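Local coordinates for protein methyltransferase (Bacteroides thetaiotaomicron, PDB 3FQ6) that probably serves in methyl transfer, as one domain of a methyltransferase of the tetrapyrrole (corrin/porphyrin) methylase family, at residues 13-18 against 109-114; 68-73 against 88-93. All blocks are in the same frame, centred on the assembly; numbering follows the deposited sequence.

Contact 1 (13-18 against 109-114); sequences SGLPNE and VLAGID
L15 lays its CD1 methyl over the backbone where the strand 105-110 runs out. L15 CD1 is 3.7 Å from A111 N and 3.8 Å from V109 O. The same methyl also reaches V109 CG1, at 4.0 Å. The other branch extends along the chain that leaves the strand, and L15 CD2 approaches A111 CB at 4.3 Å. With CG of L15 anti to its own carbonyl carbon (chi1 -58°) and chi2 at 171°, CD1 reaches the strand end and CD2 turns to A111 just past it. V109 CG1 also meets S13. V109 CG1 is 3.5 Å from S13 OG and 3.7 Å from S13 CB. The contact joins the loop after helix 6-12 to the end of 105-110, the middle strand of a mixed five-stranded sheet. G14 ends the helical run with a positive phi, and the chain then brings L15 against the end of strand 105-110. The polar end of S13 is used on its own side: OG is hydrogen-bonded to L10 O in the helix and takes a weak bond from L15 N (L15 N to S13 OG 3.3 Å). The hydroxyl is therefore tied to the helix end while its flank touches the valine. T45 of the neighbouring strand touches both L15 and V109, and A9 and L10 of helix 6-12 also touch V109.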
ATOM      1  N   SER A  13      -0.843   7.992  -7.887  1.00 48.55           N
ATOM      2  CA  SER A  13       0.432   7.465  -7.431  1.00 48.45           C
ATOM      3  C   SER A  13       1.645   7.757  -8.313  1.00 47.66           C
ATOM      4  O   SER A  13       2.762   7.670  -7.835  1.00 48.21           O
ATOM      5  CB  SER A  13       0.324   5.954  -7.218  1.00 49.04           C
ATOM      6  OG  SER A  13       0.089   5.285  -8.455  1.00 51.79           O
ATOM      7  N   GLY A  14       1.444   8.058  -9.592  1.00 46.83           N
ATOM      8  CA  GLY A  14       2.574   8.282 -10.508  1.00 46.12           C
ATOM      9  C   GLY A  14       3.153   6.974 -11.027  1.00 45.68           C
ATOM     10  O   GLY A  14       3.978   6.967 -11.932  1.00 45.54           O
ATOM     11  N   LEU A  15       2.675   5.866 -10.462  1.00 45.17           N
ATOM     12  CA  LEU A  15       3.132   4.511 -10.786  1.00 44.19           C
ATOM     13  C   LEU A  15       2.503   3.898 -12.048  1.00 44.39           C
ATOM     14  O   LEU A  15       1.368   4.247 -12.416  1.00 45.18           O
ATOM     15  CB  LEU A  15       2.975   3.609  -9.537  1.00 44.35           C
ATOM     16  CG  LEU A  15       3.756   4.106  -8.293  1.00 42.88           C
ATOM     17  CD1 LEU A  15       3.433   3.321  -6.988  1.00 42.60           C
ATOM     18  CD2 LEU A  15       5.305   4.264  -8.550  1.00 41.55           C
ATOM     19  N   PRO A  16       3.263   3.026 -12.767  1.00 44.53           N
ATOM     20  CA  PRO A  16       2.714   2.379 -13.978  1.00 44.03           C
ATOM     21  C   PRO A  16       1.308   1.818 -13.713  1.00 44.36           C
ATOM     22  O   PRO A  16       1.061   1.193 -12.669  1.00 44.44           O
ATOM     23  CB  PRO A  16       3.699   1.236 -14.256  1.00 44.19           C
ATOM     24  CG  PRO A  16       5.002   1.632 -13.554  1.00 43.32           C
ATOM     25  CD  PRO A  16       4.709   2.739 -12.581  1.00 43.99           C
ATOM     26  N   ASN A  17       0.388   2.077 -14.633  1.00 44.50           N
ATOM     27  CA  ASN A  17      -0.989   1.671 -14.447  1.00 44.77           C
ATOM     28  C   ASN A  17      -1.615   1.095 -15.692  1.00 44.61           C
ATOM     29  O   ASN A  17      -2.820   0.857 -15.713  1.00 45.00           O
ATOM     30  CB  ASN A  17      -1.849   2.811 -13.872  1.00 44.97           C
ATOM     31  CG  ASN A  17      -2.071   3.950 -14.854  1.00 45.35           C
ATOM     32  OD1 ASN A  17      -2.346   5.069 -14.433  1.00 48.05           O
ATOM     33  ND2 ASN A  17      -1.964   3.682 -16.148  1.00 44.12           N
ATOM     34  N   GLU A  18      -0.807   0.893 -16.729  1.00 44.41           N
ATOM     35  CA  GLU A  18      -1.277   0.206 -17.927  1.00 44.52           C
ATOM     36  C   GLU A  18      -1.693  -1.214 -17.528  1.00 43.53           C
ATOM     37  O   GLU A  18      -2.590  -1.788 -18.130  1.00 44.04           O
ATOM     38  CB  GLU A  18      -0.189   0.139 -19.004  1.00 45.05           C
ATOM     39  CG  GLU A  18       0.627   1.420 -19.167  1.00 47.91           C
ATOM     40  CD  GLU A  18       0.275   2.186 -20.430  1.00 51.91           C
ATOM     41  OE1 GLU A  18      -0.167   3.349 -20.312  1.00 54.84           O
ATOM     42  OE2 GLU A  18       0.440   1.638 -21.552  1.00 52.92           O
ATOM     43  N   VAL A 109      -0.820   1.788  -2.915  1.00 38.35           N
ATOM     44  CA  VAL A 109      -0.465   1.498  -4.277  1.00 38.85           C
ATOM     45  C   VAL A 109       1.041   1.247  -4.224  1.00 39.61           C
ATOM     46  O   VAL A 109       1.812   2.116  -3.800  1.00 39.92           O
ATOM     47  CB  VAL A 109      -0.836   2.660  -5.261  1.00 38.65           C
ATOM     48  CG1 VAL A 109      -0.399   2.330  -6.662  1.00 38.97           C
ATOM     49  CG2 VAL A 109      -2.358   2.927  -5.272  1.00 38.31           C
ATOM     50  N   LEU A 110       1.444   0.038  -4.615  1.00 39.87           N
ATOM     51  CA  LEU A 110       2.823  -0.415  -4.467  1.00 39.77           C
ATOM     52  C   LEU A 110       3.506  -0.692  -5.821  1.00 39.50           C
ATOM     53  O   LEU A 110       3.001  -1.478  -6.626  1.00 40.11           O
ATOM     54  CB  LEU A 110       2.836  -1.662  -3.552  1.00 39.52           C
ATOM     55  CG  LEU A 110       4.187  -2.371  -3.304  1.00 38.16           C
ATOM     56  CD1 LEU A 110       5.125  -1.563  -2.428  1.00 35.04           C
ATOM     57  CD2 LEU A 110       3.936  -3.754  -2.702  1.00 36.73           C
ATOM     58  N   ALA A 111       4.629  -0.032  -6.087  1.00 39.74           N
ATOM     59  CA  ALA A 111       5.450  -0.352  -7.280  1.00 40.48           C
ATOM     60  C   ALA A 111       5.767  -1.861  -7.410  1.00 41.53           C
ATOM     61  O   ALA A 111       6.032  -2.561  -6.389  1.00 41.50           O
ATOM     62  CB  ALA A 111       6.745   0.437  -7.276  1.00 39.66           C
ATOM     63  N   GLY A 112       5.753  -2.359  -8.648  1.00 41.43           N
ATOM     64  CA  GLY A 112       6.185  -3.715  -8.883  1.00 43.08           C
ATOM     65  C   GLY A 112       7.696  -3.859  -8.854  1.00 43.92           C
ATOM     66  O   GLY A 112       8.439  -2.891  -8.707  1.00 43.55           O
ATOM     67  N   ILE A 113       8.148  -5.088  -8.991  1.00 45.73           N
ATOM     68  CA  ILE A 113       9.567  -5.372  -9.099  1.00 48.13           C
ATOM     69  C   ILE A 113      10.207  -4.472 -10.161  1.00 49.74           C
ATOM     70  O   ILE A 113       9.648  -4.234 -11.239  1.00 49.71           O
ATOM     71  CB  ILE A 113       9.793  -6.866  -9.414  1.00 47.83           C
ATOM     72  CG1 ILE A 113       9.865  -7.675  -8.125  1.00 48.31           C
ATOM     73  CG2 ILE A 113      11.020  -7.069 -10.283  1.00 48.67           C
ATOM     74  CD1 ILE A 113      11.271  -7.771  -7.454  1.00 50.46           C
ATOM     75  N   ASP A 114      11.389  -3.976  -9.833  1.00 52.05           N
ATOM     76  CA  ASP A 114      12.093  -3.054 -10.690  1.00 54.45           C
ATOM     77  C   ASP A 114      13.216  -3.738 -11.500  1.00 55.45           C
ATOM     78  O   ASP A 114      14.298  -3.985 -10.963  1.00 55.41           O
ATOM     79  CB  ASP A 114      12.656  -1.937  -9.814  1.00 55.28           C
ATOM     80  CG  ASP A 114      13.266  -0.805 -10.618  1.00 58.03           C
ATOM     81  OD1 ASP A 114      12.899  -0.633 -11.817  1.00 60.63           O
ATOM     82  OD2 ASP A 114      14.118  -0.089 -10.035  1.00 60.73           O
TER

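Contact 2 (68-73 against 88-93); sequences TERQAT and GSLAEL
A72 CB rests against two leucine methyls of 88-93, L90 CD1 at 3.7 Å and L93 CD2 at 3.6 Å. This is the tight, buried part. Beside it A72 and G88 form an antiparallel hydrogen-bonded pair, with A72 N to G88 O at 2.8 Å and nearly straight (172°), and G88 N returning a bond to A72 O. Next, Q71 and S89 face each other as a non-hydrogen-bonded pair with diverging side chains. Then the chain turns into the helix, and its first amides still bond across: L90 N to R70 O at 2.8 Å, and A91 N to T68 O at 3.1 Å on a lone pair in the carbonyl plane. L90 CD2 rests on the CB of R70, whose guanidinium leads away to A111 O. Buried S89 forms a capping box with E92 at the helix start. S89 OG lies between its backbone N and carbonyl carbon (chi1 60°), where it can serve both E92 N and E92 OE1. E92 OE1 accepts from S89 N (2.9 Å) with its anti lone pair and from S89 OG, which comes from above the carboxylate plane. Replacing S89 by alanine removes OG, which would probably leave E92 N without its weak capping bond (3.3 Å to S89 OG) and E92 OE1 with one donor fewer. The outer side is looser. T68, E69 and Q71 are exposed, and beyond its backbone bond T68 CB only grazes A91 CB, at 4.0 Å. G88 follows strand 83-87, the hairpin partner of 71-77. Helix 90-99 packs against the sheet, L90 touching L110 of strand 105-110 and F62 of helix 55-66, and L93 touching V86.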
ATOM      1  N   THR A  68      13.206  -1.877   1.242  1.00 37.54           N
ATOM      2  CA  THR A  68      13.003  -0.528   1.803  1.00 38.87           C
ATOM      3  C   THR A  68      12.938   0.600   0.775  1.00 39.28           C
ATOM      4  O   THR A  68      12.357   1.656   1.053  1.00 39.67           O
ATOM      5  CB  THR A  68      14.064  -0.124   2.873  1.00 38.73           C
ATOM      6  OG1 THR A  68      15.377  -0.124   2.285  1.00 40.21           O
ATOM      7  CG2 THR A  68      14.023  -1.062   4.082  1.00 38.16           C
ATOM      8  N   GLU A  69      13.527   0.416  -0.397  1.00 39.37           N
ATOM      9  CA  GLU A  69      13.440   1.480  -1.397  1.00 39.81           C
ATOM     10  C   GLU A  69      12.225   1.376  -2.322  1.00 39.11           C
ATOM     11  O   GLU A  69      12.039   2.220  -3.200  1.00 39.51           O
ATOM     12  CB  GLU A  69      14.741   1.581  -2.187  1.00 40.18           C
ATOM     13  CG  GLU A  69      15.916   2.049  -1.330  1.00 45.12           C
ATOM     14  CD  GLU A  69      15.667   3.440  -0.712  1.00 52.08           C
ATOM     15  OE1 GLU A  69      15.307   3.532   0.497  1.00 54.38           O
ATOM     16  OE2 GLU A  69      15.809   4.443  -1.449  1.00 54.97           O
ATOM     17  N   ARG A  70      11.382   0.376  -2.119  1.00 38.27           N
ATOM     18  CA  ARG A  70      10.259   0.221  -3.013  1.00 38.45           C
ATOM     19  C   ARG A  70       9.359   1.459  -2.902  1.00 38.42           C
ATOM     20  O   ARG A  70       9.106   1.954  -1.810  1.00 39.43           O
ATOM     21  CB  ARG A  70       9.483  -1.067  -2.720  1.00 38.11           C
ATOM     22  CG  ARG A  70       8.462  -1.436  -3.832  1.00 40.49           C
ATOM     23  CD  ARG A  70       9.097  -1.915  -5.182  1.00 38.17           C
ATOM     24  NE  ARG A  70       9.700  -3.226  -5.010  1.00 37.49           N
ATOM     25  CZ  ARG A  70       9.094  -4.397  -5.193  1.00 36.91           C
ATOM     26  NH1 ARG A  70       9.779  -5.496  -4.930  1.00 35.48           N
ATOM     27  NH2 ARG A  70       7.832  -4.484  -5.634  1.00 36.52           N
ATOM     28  N   GLN A  71       8.906   1.974  -4.034  1.00 37.67           N
ATOM     29  CA  GLN A  71       8.047   3.129  -4.029  1.00 37.19           C
ATOM     30  C   GLN A  71       6.608   2.684  -3.748  1.00 37.27           C
ATOM     31  O   GLN A  71       6.156   1.605  -4.209  1.00 37.88           O
ATOM     32  CB  GLN A  71       8.154   3.883  -5.358  1.00 36.71           C
ATOM     33  CG  GLN A  71       9.394   4.754  -5.465  1.00 37.10           C
ATOM     34  CD  GLN A  71       9.348   5.958  -4.525  1.00 39.69           C
ATOM     35  OE1 GLN A  71       8.320   6.648  -4.416  1.00 41.90           O
ATOM     36  NE2 GLN A  71      10.460   6.212  -3.836  1.00 37.79           N
ATOM     37  N   ALA A  72       5.909   3.498  -2.970  1.00 36.46           N
ATOM     38  CA  ALA A  72       4.489   3.318  -2.734  1.00 37.00           C
ATOM     39  C   ALA A  72       3.772   4.637  -2.433  1.00 36.92           C
ATOM     40  O   ALA A  72       4.408   5.677  -2.172  1.00 36.95           O
ATOM     41  CB  ALA A  72       4.236   2.269  -1.599  1.00 38.00           C
ATOM     42  N   THR A  73       2.445   4.591  -2.498  1.00 36.74           N
ATOM     43  CA  THR A  73       1.621   5.680  -1.953  1.00 37.17           C
ATOM     44  C   THR A  73       0.550   5.151  -1.015  1.00 36.97           C
ATOM     45  O   THR A  73       0.084   3.965  -1.140  1.00 37.75           O
ATOM     46  CB  THR A  73       0.952   6.537  -3.058  1.00 36.90           C
ATOM     47  OG1 THR A  73      -0.154   5.815  -3.584  1.00 40.89           O
ATOM     48  CG2 THR A  73       1.908   6.849  -4.192  1.00 36.04           C
ATOM     49  N   GLY A  88       6.390   7.982  -1.363  1.00 39.25           N
ATOM     50  CA  GLY A  88       7.823   7.830  -1.202  1.00 38.72           C
ATOM     51  C   GLY A  88       8.129   6.359  -1.158  1.00 39.03           C
ATOM     52  O   GLY A  88       7.277   5.519  -1.503  1.00 38.95           O
ATOM     53  N   SER A  89       9.347   6.048  -0.733  1.00 38.45           N
ATOM     54  CA  SER A  89       9.748   4.677  -0.487  1.00 37.89           C
ATOM     55  C   SER A  89       9.028   4.191   0.753  1.00 38.34           C
ATOM     56  O   SER A  89       8.559   4.991   1.562  1.00 38.64           O
ATOM     57  CB  SER A  89      11.253   4.601  -0.266  1.00 36.39           C
ATOM     58  OG  SER A  89      11.577   5.383   0.843  1.00 35.23           O
ATOM     59  N   LEU A  90       8.943   2.875   0.872  1.00 38.56           N
ATOM     60  CA  LEU A  90       8.443   2.202   2.057  1.00 38.46           C
ATOM     61  C   LEU A  90       9.176   2.637   3.336  1.00 38.50           C
ATOM     62  O   LEU A  90       8.524   2.808   4.373  1.00 39.45           O
ATOM     63  CB  LEU A  90       8.543   0.679   1.852  1.00 37.99           C
ATOM     64  CG  LEU A  90       7.350  -0.227   1.490  1.00 37.67           C
ATOM     65  CD1 LEU A  90       6.077   0.465   1.022  1.00 32.01           C
ATOM     66  CD2 LEU A  90       7.767  -1.395   0.592  1.00 34.61           C
ATOM     67  N   ALA A  91      10.499   2.839   3.294  1.00 37.43           N
ATOM     68  CA  ALA A  91      11.198   3.349   4.516  1.00 36.88           C
ATOM     69  C   ALA A  91      10.701   4.721   4.922  1.00 36.43           C
ATOM     70  O   ALA A  91      10.553   4.988   6.114  1.00 36.48           O
ATOM     71  CB  ALA A  91      12.732   3.368   4.387  1.00 35.67           C
ATOM     72  N   GLU A  92      10.433   5.580   3.941  1.00 36.37           N
ATOM     73  CA  GLU A  92       9.894   6.924   4.252  1.00 36.77           C
ATOM     74  C   GLU A  92       8.474   6.845   4.696  1.00 37.09           C
ATOM     75  O   GLU A  92       8.040   7.694   5.450  1.00 38.55           O
ATOM     76  CB  GLU A  92       9.950   7.869   3.078  1.00 36.24           C
ATOM     77  CG  GLU A  92      11.351   8.240   2.682  1.00 36.00           C
ATOM     78  CD  GLU A  92      11.395   8.834   1.289  1.00 37.45           C
ATOM     79  OE1 GLU A  92      10.704   8.323   0.375  1.00 37.63           O
ATOM     80  OE2 GLU A  92      12.133   9.820   1.097  1.00 40.98           O
ATOM     81  N   LEU A  93       7.752   5.824   4.243  1.00 37.82           N
ATOM     82  CA  LEU A  93       6.340   5.677   4.551  1.00 38.17           C
ATOM     83  C   LEU A  93       6.202   5.188   5.962  1.00 38.79           C
ATOM     84  O   LEU A  93       5.373   5.676   6.697  1.00 39.95           O
ATOM     85  CB  LEU A  93       5.645   4.728   3.575  1.00 38.25           C
ATOM     86  CG  LEU A  93       4.769   5.215   2.385  1.00 38.43           C
ATOM     87  CD1 LEU A  93       4.842   6.675   2.066  1.00 37.44           C
ATOM     88  CD2 LEU A  93       5.070   4.417   1.150  1.00 36.63           C
TER

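Both contacts reach the same sheet, through the neighbouring strands 105-110 and 71-77. Contact 1 is the more buried at its touching residues, and it is small and made by methyls, backbone and one serine. Contact 2 buries more surface and is partly open. It relies on backbone hydrogen bonds, with an apolar patch inside and polar side chains outside. The two meet directly: V109 O lies 2.9 Å from T73 N, a probable strand hydrogen bond, and R70 NH2 lies 2.7 Å from A111 O. Along the chain, contact 2 is nested within the loop that contact 1 closes. Contact 1 joins distant parts, whereas contact 2 joins close neighbours around a hairpin.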